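Long-range contacts in tartrate dehydrogenase/decarboxylase (Pseudomonas putida, PDB 3FLK), which oxidises tartrate to oxaloglycolate with NAD, converts meso-tartrate to D-glycerate and oxidatively decarboxylates D-malate to pyruvate, using magnesium or manganese: residues L112-V116 with E331-A335; F44-S48 with K57-D61. The protein carries 1 engineered substitution. One frame throughout, in Å; residues are numbered along the deposited sequence.

Contact 1: L112-V116 with E331-A335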
loop_
_atom_site.group_PDB
_atom_site.type_symbol
_atom_site.label_atom_id
_atom_site.label_comp_id
_atom_site.label_asym_id
_atom_site.label_seq_id
_atom_site.Cartn_x
_atom_site.Cartn_y
_atom_site.Cartn_z
ATOM N N LEU A 112 -0.851 -1.056 19.324
ATOM C CA LEU A 112 0.064 -2.045 19.885
ATOM C C LEU A 112 -0.212 -2.199 21.379
ATOM O O LEU A 112 -0.073 -1.243 22.148
ATOM C CB LEU A 112 1.523 -1.642 19.636
ATOM C CG LEU A 112 2.664 -2.427 20.299
ATOM C CD1 LEU A 112 2.790 -3.848 19.750
ATOM C CD2 LEU A 112 3.972 -1.674 20.128
ATOM N N PHE A 113 -0.622 -3.402 21.774
ATOM C CA PHE A 113 -0.904 -3.714 23.174
ATOM C C PHE A 113 0.349 -4.225 23.891
ATOM O O PHE A 113 1.223 -4.819 23.255
ATOM C CB PHE A 113 -2.020 -4.762 23.278
ATOM C CG PHE A 113 -3.368 -4.271 22.827
ATOM C CD1 PHE A 113 -4.193 -3.564 23.697
ATOM C CD2 PHE A 113 -3.821 -4.528 21.538
ATOM C CE1 PHE A 113 -5.448 -3.112 23.286
ATOM C CE2 PHE A 113 -5.074 -4.078 21.117
ATOM C CZ PHE A 113 -5.888 -3.372 21.994
ATOM N N PRO A 114 0.453 -3.977 25.212
ATOM C CA PRO A 114 1.522 -4.591 26.008
ATOM C C PRO A 114 1.461 -6.115 25.951
ATOM O O PRO A 114 0.376 -6.695 26.053
ATOM C CB PRO A 114 1.229 -4.100 27.430
ATOM C CG PRO A 114 0.443 -2.853 27.247
ATOM C CD PRO A 114 -0.392 -3.086 26.028
ATOM N N GLY A 115 2.618 -6.748 25.769
ATOM C CA GLY A 115 2.706 -8.207 25.704
ATOM C C GLY A 115 2.668 -8.790 24.303
ATOM O O GLY A 115 2.794 -10.004 24.130
ATOM N N VAL A 116 2.484 -7.932 23.302
ATOM C CA VAL A 116 2.513 -8.352 21.899
ATOM C C VAL A 116 3.948 -8.266 21.378
ATOM O O VAL A 116 4.628 -7.265 21.607
ATOM C CB VAL A 116 1.596 -7.468 21.002
ATOM C CG1 VAL A 116 1.514 -8.023 19.583
ATOM C CG2 VAL A 116 0.203 -7.356 21.586
ATOM N N GLU A 331 -7.140 -6.585 26.670
ATOM C CA GLU A 331 -5.804 -6.168 27.120
ATOM C C GLU A 331 -5.172 -7.174 28.083
ATOM O O GLU A 331 -4.004 -7.534 27.933
ATOM C CB GLU A 331 -5.863 -4.794 27.800
ATOM C CG GLU A 331 -6.063 -3.610 26.861
ATOM C CD GLU A 331 -6.563 -2.356 27.578
ATOM O OE1 GLU A 331 -6.379 -2.241 28.813
ATOM O OE2 GLU A 331 -7.151 -1.483 26.903
ATOM N N ARG A 332 -5.953 -7.620 29.065
ATOM C CA ARG A 332 -5.469 -8.542 30.100
ATOM C C ARG A 332 -5.074 -9.905 29.534
ATOM O O ARG A 332 -4.026 -10.451 29.880
ATOM C CB ARG A 332 -6.514 -8.700 31.210
ATOM C CG ARG A 332 -6.629 -7.482 32.119
ATOM C CD ARG A 332 -7.831 -7.585 33.039
ATOM N NE ARG A 332 -7.885 -6.477 33.992
ATOM C CZ ARG A 332 -7.532 -6.565 35.272
ATOM N NH1 ARG A 332 -7.099 -7.716 35.776
ATOM N NH2 ARG A 332 -7.617 -5.498 36.055
ATOM N N VAL A 333 -5.917 -10.434 28.653
ATOM C CA VAL A 333 -5.687 -11.724 28.007
ATOM C C VAL A 333 -4.414 -11.707 27.144
ATOM O O VAL A 333 -3.625 -12.659 27.168
ATOM C CB VAL A 333 -6.949 -12.158 27.212
ATOM C CG1 VAL A 333 -6.608 -13.061 26.048
ATOM C CG2 VAL A 333 -7.956 -12.825 28.147
ATOM N N ILE A 334 -4.210 -10.612 26.411
ATOM C CA ILE A 334 -2.990 -10.412 25.621
ATOM C C ILE A 334 -1.748 -10.348 26.526
ATOM O O ILE A 334 -0.735 -10.995 26.244
ATOM C CB ILE A 334 -3.086 -9.146 24.722
ATOM C CG1 ILE A 334 -4.085 -9.376 23.581
ATOM C CG2 ILE A 334 -1.716 -8.768 24.168
ATOM C CD1 ILE A 334 -4.443 -8.117 22.784
ATOM N N ALA A 335 -1.840 -9.579 27.611
ATOM C CA ALA A 335 -0.752 -9.489 28.591
ATOM C C ALA A 335 -0.414 -10.854 29.199
ATOM O O ALA A 335 0.757 -11.162 29.425
ATOM C CB ALA A 335 -1.095 -8.481 29.683
HETATM O O HOH W 1 -2.099 -5.881 26.749
HETATM O O HOH W 2 0.714 -11.769 23.582
#
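Phe-113 to Val-116 form a type II beta turn that lies against Glu-331, Ile-334 and Ala-335 near the C-terminal end of helix 317-336, and Gly-115 CA comes within 4.7 Å of Ala-335 CA. Ile-334 buries more surface than any other residue here, and its two branches have different partners. The side chains of Ile-334 and Phe-113 cross at about a right angle, and the long branch brings CD1 obliquely to Phe-113 CD2 at 3.8 Å. The short branch, with Ile-334 CG2 anti to the backbone N, reaches the turn itself and meets Val-116 CG2 at 3.5 Å; the same methyl lies beside the carbonyl oxygen of Pro-114. On another part of the Phe-113 ring, Glu-331 contributes the aliphatic start of its side chain rather than its carboxylate, with CG 3.7 Å from Phe-113 CE1. The turn belongs to the loop joining strands 105-111 and 129-135 of the large mixed sheet, and Leu-112 still pairs through its backbone with Ile-128 at the base of that loop. Phe-113 also meets the ring of Trp-303, so it is in contact with helices 299-313 and 317-336. Gly-115 occupies the third position of the turn with a positive phi of 95°, a conformation that suits glycine. The polar part of the contact is carried by water. One molecule donates to Pro-114 O at 2.7 Å and to Glu-331 O, a carbonyl that also accepts the helical bond from Ala-335 N. A second water donates to Gly-115 O at 2.8 Å and to Ile-334 O, linking two acceptors that cannot bond to each other directly.

Contact 2: F44-S48 with K57-D61. With SO4 (sulfate ion), chain L.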
loop_
_atom_site.group_PDB
_atom_site.type_symbol
_atom_site.label_atom_id
_atom_site.label_comp_id
_atom_site.label_asym_id
_atom_site.label_seq_id
_atom_site.Cartn_x
_atom_site.Cartn_y
_atom_site.Cartn_z
ATOM N N PHE A 44 -28.206 -15.279 10.446
ATOM C CA PHE A 44 -28.571 -15.478 9.046
ATOM C C PHE A 44 -27.504 -16.293 8.328
ATOM O O PHE A 44 -26.306 -16.051 8.500
ATOM C CB PHE A 44 -28.778 -14.131 8.347
ATOM C CG PHE A 44 -29.918 -13.326 8.906
ATOM C CD1 PHE A 44 -31.214 -13.514 8.437
ATOM C CD2 PHE A 44 -29.699 -12.383 9.904
ATOM C CE1 PHE A 44 -32.272 -12.773 8.948
ATOM C CE2 PHE A 44 -30.753 -11.638 10.425
ATOM C CZ PHE A 44 -32.042 -11.835 9.944
ATOM N N GLU A 45 -27.954 -17.257 7.526
ATOM C CA GLU A 45 -27.065 -18.194 6.839
ATOM C C GLU A 45 -26.618 -17.686 5.470
ATOM O O GLU A 45 -25.691 -18.235 4.871
ATOM C CB GLU A 45 -27.735 -19.567 6.692
ATOM C CG GLU A 45 -28.244 -20.176 8.000
ATOM C CD GLU A 45 -27.132 -20.476 8.991
ATOM O OE1 GLU A 45 -26.245 -21.296 8.669
ATOM O OE2 GLU A 45 -27.153 -19.897 10.101
ATOM N N TRP A 46 -27.280 -16.642 4.974
ATOM C CA TRP A 46 -26.913 -16.067 3.682
ATOM C C TRP A 46 -25.730 -15.100 3.772
ATOM O O TRP A 46 -25.076 -15.013 4.816
ATOM C CB TRP A 46 -28.118 -15.467 2.942
ATOM C CG TRP A 46 -29.163 -14.801 3.789
ATOM C CD1 TRP A 46 -30.271 -15.383 4.331
ATOM C CD2 TRP A 46 -29.227 -13.414 4.140
ATOM N NE1 TRP A 46 -31.012 -14.450 5.017
ATOM C CE2 TRP A 46 -30.394 -13.232 4.913
ATOM C CE3 TRP A 46 -28.406 -12.307 3.882
ATOM C CZ2 TRP A 46 -30.762 -11.988 5.432
ATOM C CZ3 TRP A 46 -28.770 -11.071 4.401
ATOM C CH2 TRP A 46 -29.941 -10.923 5.169
ATOM N N ALA A 47 -25.463 -14.381 2.680
ATOM C CA ALA A 47 -24.218 -13.621 2.517
ATOM C C ALA A 47 -23.018 -14.556 2.719
ATOM O O ALA A 47 -22.059 -14.243 3.434
ATOM C CB ALA A 47 -24.167 -12.413 3.463
ATOM N N SER A 48 -23.115 -15.722 2.083
ATOM C CA SER A 48 -22.101 -16.764 2.146
ATOM C C SER A 48 -22.049 -17.484 0.806
ATOM O O SER A 48 -23.019 -17.457 0.035
ATOM C CB SER A 48 -22.420 -17.759 3.264
ATOM O OG SER A 48 -23.557 -18.549 2.946
ATOM N N LYS A 57 -27.161 -16.746 -6.055
ATOM C CA LYS A 57 -26.937 -15.388 -5.562
ATOM C C LYS A 57 -26.464 -15.423 -4.112
ATOM O O LYS A 57 -26.772 -16.360 -3.375
ATOM C CB LYS A 57 -28.201 -14.529 -5.706
ATOM C CG LYS A 57 -29.466 -15.146 -5.128
ATOM C CD LYS A 57 -30.700 -14.417 -5.632
ATOM C CE LYS A 57 -31.948 -15.257 -5.454
ATOM N NZ LYS A 57 -33.120 -14.633 -6.129
HETATM N N MSE A 58 -25.716 -14.398 -3.711
HETATM C CA MSE A 58 -25.128 -14.329 -2.376
HETATM C C MSE A 58 -26.173 -14.156 -1.275
HETATM O O MSE A 58 -25.994 -14.642 -0.157
HETATM C CB MSE A 58 -24.106 -13.191 -2.305
HETATM C CG MSE A 58 -22.888 -13.377 -3.200
HETATM SE SE MSE A 58 -21.783 -14.921 -2.721
HETATM C CE MSE A 58 -21.460 -14.497 -0.851
HETATM N N MSE A 59 -27.259 -13.461 -1.605
HETATM C CA MSE A 59 -28.304 -13.113 -0.642
HETATM C C MSE A 59 -29.681 -13.165 -1.301
HETATM O O MSE A 59 -29.781 -13.021 -2.522
HETATM C CB MSE A 59 -28.071 -11.702 -0.101
HETATM C CG MSE A 59 -26.669 -11.441 0.395
HETATM SE SE MSE A 59 -26.541 -9.757 1.322
HETATM C CE MSE A 59 -26.710 -8.528 -0.185
ATOM N N PRO A 60 -30.750 -13.359 -0.497
ATOM C CA PRO A 60 -32.105 -13.253 -1.041
ATOM C C PRO A 60 -32.404 -11.835 -1.531
ATOM O O PRO A 60 -31.792 -10.874 -1.058
ATOM C CB PRO A 60 -32.996 -13.604 0.157
ATOM C CG PRO A 60 -32.155 -13.339 1.355
ATOM C CD PRO A 60 -30.767 -13.700 0.937
ATOM N N ASP A 61 -33.341 -11.719 -2.469
ATOM C CA ASP A 61 -33.697 -10.431 -3.070
ATOM C C ASP A 61 -34.174 -9.392 -2.051
ATOM O O ASP A 61 -33.985 -8.192 -2.256
ATOM C CB ASP A 61 -34.762 -10.624 -4.159
ATOM C CG ASP A 61 -34.218 -11.302 -5.412
ATOM O OD1 ASP A 61 -33.034 -11.703 -5.435
ATOM O OD2 ASP A 61 -34.988 -11.434 -6.389
HETATM S S SO4 L . -35.775 -14.318 -2.757
HETATM O O1 SO4 L . -34.411 -14.398 -3.272
HETATM O O2 SO4 L . -36.713 -14.427 -3.871
HETATM O O3 SO4 L . -36.007 -15.411 -1.816
HETATM O O4 SO4 L . -35.977 -13.043 -2.074
#
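Ala-47 N donates to Met-58 O at 2.9 Å, a markedly bent bond (133° at the hydrogen) with the donor tilted from the carbonyl plane. Aromatic contacts centre on Trp-46: Pro-60 lies over one face of the indole in a CH-pi contact, its CD 3.6 Å from the centroid of the five-membered ring, while Phe-44 CB lies toward the rim of the opposite face. The selenium of Met-59, a selenomethionine, makes an oblique Met-aromatic contact, SE standing 5.1 Å from the centroid of the six-membered ring. The two loops flank helix 49-55, which follows edge strand 39-43 of the sheet. Ser-48 is the N-cap of that helix, its OG donating to Glu-45 O at 2.9 Å and meeting Tyr-51 N in a weak bond. Among the apolar contacts, Ala-47 CB touches Met-59 CG, and bends at chi2 and chi3 (-64° and -55°) fold the chain of Met-58, likewise a selenomethionine, so that its CE lies 3.5 Å from Ser-48 O. Ionic contacts tie the two ends of segment 57-61 together. Lys-57 NZ bridges to Asp-61 OD1, approaching from above the carboxylate plane, and also donates to O1 of a sulfate, probably from the crystallisation liquor; Asp-61 N binds the same O1 at 3.0 Å.

The two contacts do not touch: their centres are 36 Å apart, their nearest atoms about 27 Å, and they lie on opposite sides of the chain's centre. Contact 2 closes early in the sequence, whereas contact 1 joins two distant parts of it. Neither reaches the annotated sites: the side chain of Ile-334 is about 12 Å from a bound NADH and that of Ala-47 about 9 Å from one, while the Met-58 side chain is about 13 Å from a bound oxalate. Each also adjoins elements supplying the oxalate pocket. The loop of contact 1 connects the strands bearing Arg-108 and Arg-134, while Met-59 of contact 2 packs on helix 94-100, which carries Arg-98.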